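Local coordinates for major capsid protein (Faustovirus, PDB 5J7O) that forms the trimeric double jelly-roll capsomer from which the capsid of this large double-stranded DNA virus is probably built, at residues 23-28 and 49-54; 72-77 and 92-97; 178-183 and 224-229; 422-427 and 435-440; 489-494 and 502-507. All blocks are in the same frame, centred on the assembly; numbering follows the deposited sequence.

Interaction 1. Residues 23-28 and 49-54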
# COMPACT_ATOMS: atom_id res chain seq x y z
N ASP B 23 37.97 12.27 27.49
CA ASP B 23 39.23 12.66 28.11
C ASP B 23 40.18 13.27 27.08
O ASP B 23 40.96 14.17 27.42
CB ASP B 23 39.89 11.46 28.79
CG ASP B 23 39.16 11.03 30.04
OD1 ASP B 23 39.24 11.76 31.06
OD2 ASP B 23 38.50 9.97 30.02
N LEU B 24 40.11 12.81 25.83
CA LEU B 24 40.91 13.43 24.77
C LEU B 24 40.39 14.82 24.43
O LEU B 24 41.17 15.76 24.28
CB LEU B 24 40.91 12.53 23.53
CG LEU B 24 41.46 13.12 22.24
CD1 LEU B 24 42.92 13.54 22.41
CD2 LEU B 24 41.31 12.13 21.09
N LEU B 25 39.07 14.96 24.30
CA LEU B 25 38.49 16.25 23.93
C LEU B 25 38.76 17.31 25.00
O LEU B 25 39.06 18.46 24.68
CB LEU B 25 36.99 16.11 23.69
CG LEU B 25 36.25 17.37 23.25
CD1 LEU B 25 36.79 17.88 21.93
CD2 LEU B 25 34.76 17.10 23.15
N ASN B 26 38.64 16.93 26.28
CA ASN B 26 38.95 17.86 27.35
C ASN B 26 40.40 18.32 27.29
O ASN B 26 40.70 19.50 27.51
CB ASN B 26 38.65 17.23 28.71
CG ASN B 26 37.17 17.15 29.01
OD1 ASN B 26 36.38 17.96 28.52
ND2 ASN B 26 36.78 16.18 29.83
N ASP B 27 41.32 17.40 26.98
CA ASP B 27 42.72 17.77 26.85
C ASP B 27 42.93 18.73 25.68
O ASP B 27 43.75 19.65 25.76
CB ASP B 27 43.59 16.53 26.67
CG ASP B 27 43.71 15.72 27.95
OD1 ASP B 27 43.66 16.32 29.04
OD2 ASP B 27 43.86 14.48 27.86
N ARG B 28 42.20 18.53 24.58
CA ARG B 28 42.31 19.43 23.44
C ARG B 28 41.78 20.82 23.78
O ARG B 28 42.36 21.83 23.38
CB ARG B 28 41.59 18.85 22.23
CG ARG B 28 42.15 17.52 21.76
CD ARG B 28 41.84 17.26 20.29
NE ARG B 28 42.08 18.45 19.47
CZ ARG B 28 41.14 19.08 18.78
NH1 ARG B 28 39.89 18.64 18.80
NH2 ARG B 28 41.44 20.15 18.07
N VAL B 49 35.31 24.78 14.75
CA VAL B 49 36.16 24.04 13.82
C VAL B 49 37.29 23.34 14.56
O VAL B 49 37.64 22.19 14.25
CB VAL B 49 36.69 24.97 12.72
CG1 VAL B 49 37.70 24.25 11.83
CG2 VAL B 49 35.54 25.51 11.88
N ASP B 50 37.88 24.01 15.56
CA ASP B 50 38.95 23.39 16.34
C ASP B 50 38.49 22.09 16.99
O ASP B 50 39.23 21.10 17.00
CB ASP B 50 39.46 24.36 17.40
CG ASP B 50 40.28 25.50 16.82
OD1 ASP B 50 40.19 26.63 17.34
OD2 ASP B 50 41.02 25.25 15.85
N ILE B 51 37.28 22.08 17.55
CA ILE B 51 36.75 20.86 18.14
C ILE B 51 36.49 19.82 17.06
O ILE B 51 36.85 18.64 17.21
CB ILE B 51 35.47 21.16 18.94
CG1 ILE B 51 35.73 22.20 20.03
CG2 ILE B 51 34.90 19.88 19.55
CD1 ILE B 51 36.79 21.80 21.02
N GLU B 52 35.89 20.23 15.95
CA GLU B 52 35.45 19.28 14.93
C GLU B 52 36.60 18.66 14.14
O GLU B 52 36.35 17.77 13.32
CB GLU B 52 34.45 19.95 13.98
CG GLU B 52 33.11 20.22 14.65
CD GLU B 52 32.01 20.51 13.65
OE1 GLU B 52 31.86 21.68 13.24
OE2 GLU B 52 31.28 19.57 13.28
N ARG B 53 37.85 19.09 14.36
CA ARG B 53 38.97 18.39 13.74
C ARG B 53 39.12 16.97 14.27
O ARG B 53 39.75 16.14 13.60
CB ARG B 53 40.28 19.17 13.97
CG ARG B 53 40.19 20.64 13.57
CD ARG B 53 41.54 21.26 13.27
NE ARG B 53 42.59 20.84 14.19
CZ ARG B 53 43.71 20.24 13.81
NH1 ARG B 53 43.94 20.00 12.53
NH2 ARG B 53 44.62 19.89 14.72
N THR B 54 38.55 16.67 15.43
CA THR B 54 38.55 15.32 15.99
C THR B 54 37.15 14.80 16.31
O THR B 54 36.85 13.65 16.01
CB THR B 54 39.41 15.26 17.26
OG1 THR B 54 38.82 16.08 18.28
CG2 THR B 54 40.82 15.74 16.98

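Interaction 2. Residues 72-77 and 92-97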
# COMPACT_ATOMS: atom_id res chain seq x y z
N GLU B 72 13.73 28.46 -13.11
CA GLU B 72 12.43 28.81 -13.67
C GLU B 72 12.17 27.91 -14.86
O GLU B 72 13.07 27.65 -15.66
CB GLU B 72 12.38 30.28 -14.09
CG GLU B 72 11.06 30.68 -14.74
CD GLU B 72 11.12 32.05 -15.38
OE1 GLU B 72 12.19 32.70 -15.31
OE2 GLU B 72 10.10 32.48 -15.96
N TYR B 73 10.94 27.43 -14.98
CA TYR B 73 10.56 26.55 -16.07
C TYR B 73 10.13 27.36 -17.29
O TYR B 73 9.65 28.49 -17.18
CB TYR B 73 9.43 25.61 -15.64
CG TYR B 73 9.90 24.50 -14.73
CD1 TYR B 73 10.25 23.26 -15.24
CD2 TYR B 73 10.01 24.71 -13.36
CE1 TYR B 73 10.68 22.24 -14.41
CE2 TYR B 73 10.44 23.70 -12.52
CZ TYR B 73 10.78 22.47 -13.05
OH TYR B 73 11.21 21.46 -12.22
N GLN B 74 10.32 26.75 -18.46
CA GLN B 74 9.96 27.36 -19.73
C GLN B 74 9.44 26.27 -20.65
O GLN B 74 10.08 25.22 -20.79
CB GLN B 74 11.16 28.07 -20.37
CG GLN B 74 10.85 28.78 -21.67
CD GLN B 74 12.08 29.46 -22.27
OE1 GLN B 74 13.12 28.83 -22.44
NE2 GLN B 74 11.95 30.75 -22.57
N LYS B 75 8.27 26.50 -21.25
CA LYS B 75 7.65 25.52 -22.14
C LYS B 75 7.72 26.01 -23.58
O LYS B 75 7.56 27.21 -23.85
CB LYS B 75 6.20 25.25 -21.73
CG LYS B 75 5.26 26.43 -21.81
CD LYS B 75 3.90 26.07 -21.23
CE LYS B 75 2.88 27.18 -21.42
NZ LYS B 75 2.37 27.23 -22.82
N THR B 76 7.98 25.08 -24.49
CA THR B 76 8.13 25.41 -25.90
C THR B 76 7.37 24.38 -26.74
O THR B 76 7.09 23.27 -26.30
CB THR B 76 9.60 25.46 -26.32
OG1 THR B 76 9.71 25.98 -27.65
CG2 THR B 76 10.22 24.07 -26.28
N ARG B 77 7.05 24.78 -27.97
CA ARG B 77 6.31 23.97 -28.91
C ARG B 77 7.25 23.28 -29.89
O ARG B 77 8.39 23.71 -30.08
CB ARG B 77 5.30 24.84 -29.67
CG ARG B 77 4.24 25.46 -28.79
CD ARG B 77 3.05 25.92 -29.59
NE ARG B 77 1.99 26.44 -28.73
CZ ARG B 77 1.12 25.68 -28.08
NH1 ARG B 77 1.17 24.36 -28.19
NH2 ARG B 77 0.19 26.24 -27.32
N SER B 92 13.15 22.22 -30.11
CA SER B 92 14.41 22.88 -29.83
C SER B 92 14.48 23.22 -28.35
O SER B 92 13.46 23.50 -27.71
CB SER B 92 14.57 24.15 -30.67
OG SER B 92 14.78 23.84 -32.03
N ILE B 93 15.68 23.17 -27.80
CA ILE B 93 15.89 23.59 -26.41
C ILE B 93 16.23 25.08 -26.44
O ILE B 93 17.37 25.44 -26.80
CB ILE B 93 16.99 22.76 -25.73
CG1 ILE B 93 16.65 21.27 -25.81
CG2 ILE B 93 17.14 23.18 -24.27
CD1 ILE B 93 17.71 20.37 -25.23
N PRO B 94 15.30 25.96 -26.10
CA PRO B 94 15.53 27.39 -26.27
C PRO B 94 16.66 27.89 -25.38
O PRO B 94 17.01 27.28 -24.37
CB PRO B 94 14.19 28.03 -25.88
CG PRO B 94 13.20 26.91 -25.92
CD PRO B 94 13.96 25.68 -25.55
N GLN B 95 17.23 29.02 -25.79
CA GLN B 95 18.25 29.68 -24.98
C GLN B 95 17.56 30.52 -23.92
O GLN B 95 16.82 31.46 -24.24
CB GLN B 95 19.15 30.54 -25.86
CG GLN B 95 20.48 30.88 -25.22
CD GLN B 95 21.51 31.32 -26.24
OE1 GLN B 95 22.23 30.50 -26.81
NE2 GLN B 95 21.58 32.63 -26.48
N PHE B 96 17.79 30.18 -22.65
CA PHE B 96 17.11 30.85 -21.55
C PHE B 96 18.05 31.00 -20.36
O PHE B 96 18.53 32.10 -20.07
CB PHE B 96 15.85 30.08 -21.16
CG PHE B 96 14.93 30.84 -20.24
CD1 PHE B 96 15.00 32.22 -20.15
CD2 PHE B 96 14.00 30.16 -19.47
CE1 PHE B 96 14.15 32.91 -19.30
CE2 PHE B 96 13.15 30.85 -18.62
CZ PHE B 96 13.23 32.23 -18.54
N GLY B 97 18.31 29.90 -19.65
CA GLY B 97 19.16 29.94 -18.49
C GLY B 97 20.62 29.65 -18.81
O GLY B 97 20.98 29.31 -19.94
O HOH W 1 11.05 23.71 -30.49

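Interaction 3. Residues 178-183 and 224-229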
# COMPACT_ATOMS: atom_id res chain seq x y z
N CYS B 178 -4.42 1.81 -22.72
CA CYS B 178 -3.50 0.81 -22.21
C CYS B 178 -2.92 1.27 -20.88
O CYS B 178 -2.95 2.46 -20.53
CB CYS B 178 -2.39 0.55 -23.21
SG CYS B 178 -1.21 1.90 -23.39
N GLU B 179 -2.42 0.32 -20.10
CA GLU B 179 -1.80 0.66 -18.83
C GLU B 179 -0.52 1.45 -19.08
O GLU B 179 0.25 1.15 -20.00
CB GLU B 179 -1.51 -0.59 -18.01
CG GLU B 179 -2.75 -1.18 -17.36
CD GLU B 179 -2.42 -2.21 -16.31
OE1 GLU B 179 -1.40 -2.91 -16.46
OE2 GLU B 179 -3.19 -2.32 -15.33
N TYR B 180 -0.31 2.48 -18.27
CA TYR B 180 0.81 3.39 -18.40
C TYR B 180 0.91 3.97 -19.81
O TYR B 180 1.92 3.78 -20.50
CB TYR B 180 2.11 2.70 -17.99
CG TYR B 180 2.03 2.15 -16.59
CD1 TYR B 180 2.14 2.98 -15.49
CD2 TYR B 180 1.82 0.79 -16.37
CE1 TYR B 180 2.05 2.49 -14.21
CE2 TYR B 180 1.73 0.29 -15.09
CZ TYR B 180 1.85 1.14 -14.01
OH TYR B 180 1.77 0.65 -12.73
N PRO B 181 -0.12 4.69 -20.27
CA PRO B 181 -0.08 5.20 -21.65
C PRO B 181 1.07 6.15 -21.91
O PRO B 181 1.63 6.16 -23.01
CB PRO B 181 -1.44 5.91 -21.80
CG PRO B 181 -2.27 5.47 -20.62
CD PRO B 181 -1.30 5.17 -19.53
N GLY B 182 1.44 6.95 -20.91
CA GLY B 182 2.55 7.88 -21.10
C GLY B 182 3.87 7.17 -21.31
O GLY B 182 4.79 7.74 -21.90
N LEU B 183 3.98 5.93 -20.85
CA LEU B 183 5.22 5.19 -21.05
C LEU B 183 5.27 4.55 -22.43
O LEU B 183 6.34 4.52 -23.05
CB LEU B 183 5.38 4.13 -19.96
CG LEU B 183 5.51 4.66 -18.53
CD1 LEU B 183 5.86 3.53 -17.58
CD2 LEU B 183 6.55 5.77 -18.46
N ARG B 224 -0.11 9.59 -12.04
CA ARG B 224 -0.88 10.69 -12.62
C ARG B 224 -0.11 11.39 -13.73
O ARG B 224 -0.73 11.93 -14.66
CB ARG B 224 -1.26 11.70 -11.53
CG ARG B 224 -2.17 11.12 -10.45
CD ARG B 224 -3.03 12.21 -9.82
NE ARG B 224 -3.95 11.66 -8.83
CZ ARG B 224 -3.96 12.01 -7.54
NH1 ARG B 224 -3.10 12.91 -7.09
NH2 ARG B 224 -4.84 11.46 -6.71
N LEU B 225 1.22 11.40 -13.67
CA LEU B 225 2.01 12.02 -14.72
C LEU B 225 1.88 11.27 -16.04
O LEU B 225 1.82 11.89 -17.11
CB LEU B 225 3.48 12.11 -14.30
CG LEU B 225 3.85 13.11 -13.21
CD1 LEU B 225 5.31 12.96 -12.83
CD2 LEU B 225 3.56 14.53 -13.68
N ILE B 226 1.83 9.94 -15.99
CA ILE B 226 1.84 9.12 -17.19
C ILE B 226 0.46 8.57 -17.52
O ILE B 226 0.34 7.68 -18.37
CB ILE B 226 2.87 7.98 -17.06
CG1 ILE B 226 2.56 7.12 -15.82
CG2 ILE B 226 4.28 8.54 -16.98
CD1 ILE B 226 3.63 6.11 -15.50
N GLY B 227 -0.59 9.07 -16.87
CA GLY B 227 -1.94 8.73 -17.26
C GLY B 227 -2.45 7.39 -16.77
O GLY B 227 -3.39 6.86 -17.36
N GLN B 228 -1.86 6.83 -15.72
CA GLN B 228 -2.36 5.60 -15.12
C GLN B 228 -3.37 5.95 -14.03
O GLN B 228 -3.11 6.83 -13.20
CB GLN B 228 -1.22 4.77 -14.55
CG GLN B 228 -1.66 3.53 -13.77
CD GLN B 228 -2.21 2.43 -14.67
OE1 GLN B 228 -2.07 2.48 -15.89
NE2 GLN B 228 -2.83 1.43 -14.06
N GLU B 229 -4.52 5.28 -14.05
CA GLU B 229 -5.55 5.55 -13.06
C GLU B 229 -5.05 5.19 -11.66
O GLU B 229 -4.20 4.31 -11.48
CB GLU B 229 -6.82 4.77 -13.39
CG GLU B 229 -6.66 3.26 -13.35
CD GLU B 229 -7.87 2.53 -13.90
OE1 GLU B 229 -8.81 3.21 -14.37
OE2 GLU B 229 -7.88 1.28 -13.87

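Interaction 4. Residues 422-427 and 435-440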
# COMPACT_ATOMS: atom_id res chain seq x y z
N ARG B 422 21.64 1.94 -23.02
CA ARG B 422 22.17 1.08 -24.07
C ARG B 422 21.35 -0.19 -24.09
O ARG B 422 21.50 -1.05 -23.22
CB ARG B 422 23.66 0.79 -23.86
CG ARG B 422 24.57 1.74 -24.62
CD ARG B 422 24.41 1.53 -26.11
NE ARG B 422 25.15 2.50 -26.92
CZ ARG B 422 25.47 2.31 -28.19
NH1 ARG B 422 25.14 1.17 -28.80
NH2 ARG B 422 26.14 3.24 -28.86
N GLU B 423 20.49 -0.32 -25.10
CA GLU B 423 19.44 -1.33 -25.14
C GLU B 423 19.68 -2.32 -26.28
O GLU B 423 20.15 -1.94 -27.35
CB GLU B 423 18.07 -0.67 -25.30
CG GLU B 423 16.98 -1.54 -25.91
CD GLU B 423 15.67 -0.80 -26.09
OE1 GLU B 423 15.38 0.10 -25.28
OE2 GLU B 423 14.94 -1.11 -27.06
N GLN B 424 19.36 -3.59 -26.02
CA GLN B 424 19.35 -4.63 -27.04
C GLN B 424 18.17 -5.56 -26.79
O GLN B 424 17.92 -5.97 -25.65
CB GLN B 424 20.65 -5.44 -27.05
CG GLN B 424 20.53 -6.79 -27.75
CD GLN B 424 21.85 -7.53 -27.85
OE1 GLN B 424 22.85 -6.98 -28.32
NE2 GLN B 424 21.87 -8.78 -27.39
N VAL B 425 17.45 -5.89 -27.86
CA VAL B 425 16.32 -6.80 -27.80
C VAL B 425 16.58 -7.95 -28.77
O VAL B 425 16.66 -7.74 -29.98
CB VAL B 425 15.00 -6.09 -28.14
CG1 VAL B 425 13.84 -7.06 -28.04
CG2 VAL B 425 14.79 -4.91 -27.22
N GLN B 426 16.71 -9.16 -28.23
CA GLN B 426 16.97 -10.36 -29.01
C GLN B 426 15.75 -11.27 -28.92
O GLN B 426 15.40 -11.74 -27.84
CB GLN B 426 18.21 -11.08 -28.49
CG GLN B 426 18.49 -12.41 -29.19
CD GLN B 426 19.16 -12.24 -30.53
OE1 GLN B 426 20.31 -11.82 -30.62
NE2 GLN B 426 18.43 -12.55 -31.60
N ARG B 427 15.11 -11.51 -30.06
CA ARG B 427 13.99 -12.44 -30.10
C ARG B 427 14.51 -13.87 -30.02
O ARG B 427 15.47 -14.24 -30.69
CB ARG B 427 13.16 -12.26 -31.37
CG ARG B 427 12.12 -13.36 -31.53
CD ARG B 427 10.83 -12.84 -32.10
NE ARG B 427 10.25 -11.76 -31.30
CZ ARG B 427 9.04 -11.25 -31.52
NH1 ARG B 427 8.29 -11.72 -32.51
NH2 ARG B 427 8.59 -10.27 -30.75
N VAL B 435 23.53 -14.96 -25.16
CA VAL B 435 23.24 -13.83 -26.03
C VAL B 435 24.34 -12.79 -25.86
O VAL B 435 24.45 -12.15 -24.81
CB VAL B 435 21.86 -13.23 -25.72
CG1 VAL B 435 21.52 -12.14 -26.73
CG2 VAL B 435 20.80 -14.33 -25.72
N LEU B 436 25.15 -12.62 -26.91
CA LEU B 436 26.15 -11.56 -26.91
C LEU B 436 25.46 -10.20 -26.90
O LEU B 436 24.51 -9.97 -27.65
CB LEU B 436 27.05 -11.68 -28.14
CG LEU B 436 28.07 -10.55 -28.33
CD1 LEU B 436 29.15 -10.61 -27.26
CD2 LEU B 436 28.68 -10.59 -29.72
N GLN B 437 25.94 -9.31 -26.04
CA GLN B 437 25.36 -7.98 -25.87
C GLN B 437 26.20 -7.00 -26.68
O GLN B 437 27.16 -6.41 -26.18
CB GLN B 437 25.30 -7.61 -24.40
CG GLN B 437 24.55 -8.61 -23.54
CD GLN B 437 23.08 -8.67 -23.89
OE1 GLN B 437 22.42 -7.64 -24.02
NE2 GLN B 437 22.55 -9.88 -24.04
N SER B 438 25.83 -6.83 -27.95
CA SER B 438 26.61 -5.98 -28.86
C SER B 438 26.43 -4.50 -28.57
O SER B 438 27.29 -3.70 -28.97
CB SER B 438 26.22 -6.27 -30.31
OG SER B 438 26.46 -7.62 -30.64
N GLN B 439 25.36 -4.11 -27.88
CA GLN B 439 25.12 -2.69 -27.61
C GLN B 439 26.12 -2.12 -26.61
O GLN B 439 26.27 -0.89 -26.55
CB GLN B 439 23.69 -2.49 -27.09
CG GLN B 439 23.47 -2.89 -25.63
CD GLN B 439 23.46 -4.39 -25.41
OE1 GLN B 439 23.76 -5.17 -26.31
NE2 GLN B 439 23.11 -4.80 -24.20
N LEU B 440 26.81 -2.96 -25.85
CA LEU B 440 27.66 -2.49 -24.77
C LEU B 440 29.03 -2.08 -25.31
O LEU B 440 29.76 -2.90 -25.87
CB LEU B 440 27.80 -3.58 -23.71
CG LEU B 440 26.46 -4.03 -23.13
CD1 LEU B 440 26.65 -4.97 -21.95
CD2 LEU B 440 25.63 -2.83 -22.73

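Interaction 5. Residues 489-494 and 502-507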
# COMPACT_ATOMS: atom_id res chain seq x y z
N VAL B 489 -42.11 -23.95 -1.62
CA VAL B 489 -43.52 -23.57 -1.59
C VAL B 489 -44.38 -24.82 -1.61
O VAL B 489 -44.09 -25.77 -2.36
CB VAL B 489 -43.89 -22.63 -2.76
CG1 VAL B 489 -45.40 -22.48 -2.88
CG2 VAL B 489 -43.24 -21.26 -2.58
N SER B 490 -45.43 -24.84 -0.79
CA SER B 490 -46.43 -25.90 -0.82
C SER B 490 -47.57 -25.50 -1.74
O SER B 490 -48.15 -24.42 -1.60
CB SER B 490 -46.96 -26.17 0.59
OG SER B 490 -48.23 -26.80 0.54
N ILE B 491 -47.89 -26.38 -2.70
CA ILE B 491 -48.94 -26.10 -3.67
C ILE B 491 -50.25 -26.79 -3.32
O ILE B 491 -51.20 -26.76 -4.11
CB ILE B 491 -48.50 -26.49 -5.09
CG1 ILE B 491 -48.26 -28.00 -5.18
CG2 ILE B 491 -47.25 -25.72 -5.49
CD1 ILE B 491 -48.45 -28.57 -6.57
N ASP B 492 -50.33 -27.43 -2.15
CA ASP B 492 -51.54 -28.10 -1.70
C ASP B 492 -51.68 -27.85 -0.21
O ASP B 492 -50.86 -28.33 0.58
CB ASP B 492 -51.50 -29.60 -2.01
CG ASP B 492 -52.86 -30.27 -1.89
OD1 ASP B 492 -53.77 -29.68 -1.28
OD2 ASP B 492 -53.01 -31.40 -2.40
N ASP B 493 -52.71 -27.10 0.18
CA ASP B 493 -52.89 -26.68 1.56
C ASP B 493 -53.62 -27.70 2.42
O ASP B 493 -53.87 -27.42 3.60
CB ASP B 493 -53.64 -25.34 1.60
CG ASP B 493 -52.72 -24.16 1.38
OD1 ASP B 493 -51.52 -24.26 1.73
OD2 ASP B 493 -53.19 -23.12 0.88
N THR B 494 -53.96 -28.87 1.88
CA THR B 494 -54.62 -29.91 2.65
C THR B 494 -53.68 -31.04 3.05
O THR B 494 -54.08 -31.92 3.82
CB THR B 494 -55.80 -30.50 1.88
OG1 THR B 494 -55.32 -31.38 0.86
CG2 THR B 494 -56.61 -29.39 1.23
N THR B 502 -45.74 -32.22 -3.07
CA THR B 502 -46.36 -30.90 -3.16
C THR B 502 -45.49 -29.81 -2.56
O THR B 502 -45.79 -28.62 -2.74
CB THR B 502 -47.73 -30.91 -2.48
OG1 THR B 502 -47.56 -31.16 -1.08
CG2 THR B 502 -48.62 -31.99 -3.07
N PHE B 503 -44.42 -30.19 -1.85
CA PHE B 503 -43.47 -29.25 -1.25
C PHE B 503 -42.35 -29.02 -2.26
O PHE B 503 -41.29 -29.66 -2.23
CB PHE B 503 -42.95 -29.81 0.07
CG PHE B 503 -42.31 -28.79 0.96
CD1 PHE B 503 -42.43 -27.43 0.70
CD2 PHE B 503 -41.59 -29.19 2.07
CE1 PHE B 503 -41.83 -26.50 1.53
CE2 PHE B 503 -40.98 -28.27 2.90
CZ PHE B 503 -41.10 -26.92 2.63
N LYS B 504 -42.59 -28.09 -3.18
CA LYS B 504 -41.70 -27.90 -4.31
C LYS B 504 -40.40 -27.22 -3.88
O LYS B 504 -40.35 -26.49 -2.89
CB LYS B 504 -42.38 -27.07 -5.39
CG LYS B 504 -43.74 -27.60 -5.83
CD LYS B 504 -43.64 -29.02 -6.35
CE LYS B 504 -44.99 -29.48 -6.89
NZ LYS B 504 -44.93 -30.86 -7.44
N GLN B 505 -39.34 -27.46 -4.66
CA GLN B 505 -38.03 -26.89 -4.42
C GLN B 505 -37.62 -26.01 -5.59
O GLN B 505 -37.94 -26.29 -6.75
CB GLN B 505 -36.97 -27.98 -4.22
CG GLN B 505 -37.30 -28.99 -3.15
CD GLN B 505 -36.30 -30.13 -3.10
OE1 GLN B 505 -35.11 -29.92 -2.88
NE2 GLN B 505 -36.78 -31.34 -3.33
N SER B 506 -36.89 -24.94 -5.28
CA SER B 506 -36.33 -24.07 -6.30
C SER B 506 -35.03 -23.48 -5.78
O SER B 506 -34.89 -23.21 -4.58
CB SER B 506 -37.31 -22.95 -6.68
OG SER B 506 -36.85 -22.25 -7.82
N ALA B 507 -34.08 -23.29 -6.69
CA ALA B 507 -32.77 -22.77 -6.33
C ALA B 507 -32.16 -22.06 -7.53
O ALA B 507 -32.41 -22.44 -8.68
CB ALA B 507 -31.83 -23.88 -5.84

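Interaction 1. Residues 23-28 and 49-54
R28 of helix 22-38 reaches across to the C-terminal end of helix 48-52 and takes hold of its backbone. Its CB points toward the 49-54 segment, and CG lies beside the backbone N. The chain runs extended to CD, which lies alongside the oppositely running T54 side chain, 3.8 Å from T54 CG2; the bend at chi3 (45°) then swings NE and the guanidinium toward the 49-54 backbone. NE passes the same methyl, which sits over one face of the guanidinium, and has a weak hydrogen bond to the backbone of a bound peptide. At the tip, NH2 gives D50 O a short, nearly straight hydrogen bond, 2.6 Å with 161° at the hydrogen, and D50 O lies in the guanidinium plane. NH1 makes three weak bonds, to D50 O (3.1 Å), to I51 O (3.4 Å) and to T54 OG1 (2.8 Å). Beside this polar grip, L25 CD1 meets I51 CG2 at 3.6 Å, the two aliphatic chains crossing at about a right angle, and I405 and I408 of a second subunit pack against them. Arginine suits its place because its planar, several-pronged donor can serve carbonyls near the helix end, among them I51 O, which also accepts from T54 N. The helix dipole would probably favour its charge, offsetting that of R53, whose NE is 4.1 Å from R28 NH2.

Interaction 2. Residues 72-77 and 92-97
F96 and Q74 make the main van der Waals contact between the side chains of E72, Q74 and T76, on one side of strand 69-76, and the loop that follows strand 88-92. The Q74 chain, fully extended with CG anti to the backbone N (chi1 -177°), lays its amide obliquely over one face of the phenyl ring, the two planes 30° apart. NE2 sits 3.7 Å above the ring plane, displaced toward the rim, while OE1 comes to 3.3 Å from F96 CB. E72 meets the far end of the same ring, its OE1 3.4 Å from F96 CZ and its carboxylate turned 67° to the ring. F400 also meets this ring edge-to-face. A smaller contact is made tip to tip by T76 and P94, with T76 CB 3.9 Å from P94 CG.

Between the two segments the polar link is a single water, which donates to R77 O at 2.7 Å and accepts from S92 N at 2.6 Å. The strand spends its own backbone bonds on strand 389-401 in the same sheet of the jelly roll. Long, partly polar side chains suit this partly exposed surface, since the Q74 methylenes and amide can lie over the ring while T76 meets the proline. The contact therefore depends mainly on shape and dispersion, with solvent bridging the backbones.

Interaction 3. Residues 178-183 and 224-229
Q228 folds its side chain back over the Y180 ring. CG stands anti to the backbone N and the chain bends at chi2 (72°), which leaves the amide stacked on the ring, the planes 21° apart and OE1 4.1 Å above the ring centre. That oxygen also accepts from Y180 N at 3.0 Å along a nearly straight path (165°), so one glutamine supports both the ring and the backbone of its residue. Y180 is the N-cap residue of helix 181-185, and the contact joins the start of that helix to the turn leaving helix 216-225. There G182 N donates to I226 O at 2.9 Å; G182, with no side chain, lets the two backbones come to 4.2 Å between G182 CA and I226 CA. P181 suits the first turn of a helix, where an amide hydrogen is not needed for an intrahelical bond, and P181 CD rests 3.2 Å from I226 O. I226 CD1 lies 3.5 Å from Y180 CD1, at the ring edge, and 3.8 Å from L183 CG. G227 takes a positive phi, readily available to glycine.

Interaction 4. Residues 422-427 and 435-440
Two β-sheets of a jelly roll face each other here: strand 415-428 edges one, strand 432-436 the other, and the type I β-turn Q437-L440 follows the second. Q424 spans the gap. With its chain extended, it uses both ends of its amide on the opposing backbone: NE2 donates to L436 O (2.9 Å, 167°), which lies in the amide plane, and OE1 accepts from S438 N (3.0 Å). V435 CG1 lies 3.4 Å from the same NE2 and also packs on the methylenes of Q426, a branched aliphatic suited to a buried strand position.

Q439 crosses Q424 at about a right angle, the amide planes 59° apart. Their oxygens, Q424 OE1 and Q439 OE1, approach to 2.9 Å as two acceptors without a hydrogen bond, a probably unfavourable meeting. Q439 NE2 donates to Q437 OE1 on a lone pair (2.9 Å), while Q437 OE1 is also bonded to S611. R422 lays its CD 3.1 Å from Q439 O. Glutamine suits these positions because it supplies donor and acceptor together: Q424 and Q437, whose NE2 donates to V435 O, serve backbone groups without burying charge.

Interaction 5. Residues 489-494 and 502-507
V489 and K504 form an antiparallel hydrogen-bonded pair near the end of a β-hairpin, where strand 473-490 turns back through a loop into strand 503-521. The tight part is backbone first: K504 N donates to V489 O at 2.9 Å, whereas the return bond from V489 N to K504 O is weak, at 3.3 Å. Next comes the non-hydrogen-bonded pair S490 and F503, and beyond it I491 N donates to T502 O at 3.1 Å, with S490 CA adding a CH···O contact to that oxygen. F503 turns its ring edge to the V489 carbonyl group and makes a cation-π contact with R488. I491 CD1 also packs closely, 3.6 Å from K504 CE. Lysine suits its position because its methylenes cross the I491 side chain obliquely while NZ bonds L364 O and T501 O and pairs with D493 of the second subunit. Toward the loop the packing thins: T494 is exposed, and partly exposed D492 meets T502 CG2 through its CB at 3.9 Å. Its carboxylate works locally in an Asx turn, D492 OD1 accepting from T494 N at 3.3 Å.

Overall arrangement
Along the chain the five contacts follow one another in series, and none touches another. Interactions 2, 3 and 4 lie nearest the body of the subunit: the nearest atoms of 2 and 3, and likewise of 3 and 4, are about 10 Å apart, and interaction 3 is centred 9 Å from the chain's centre. Interactions 1 and 5 mark opposite extremes, their centres about 98 Å apart. Interaction 1 joins N-terminal helices beside bound peptide, while interaction 5 sits far out on a long hairpin where all three subunits of the trimer meet. Interactions 1, 2, 3 and 5 all touch the second subunit; the segments of interaction 4 touch no other protein chain.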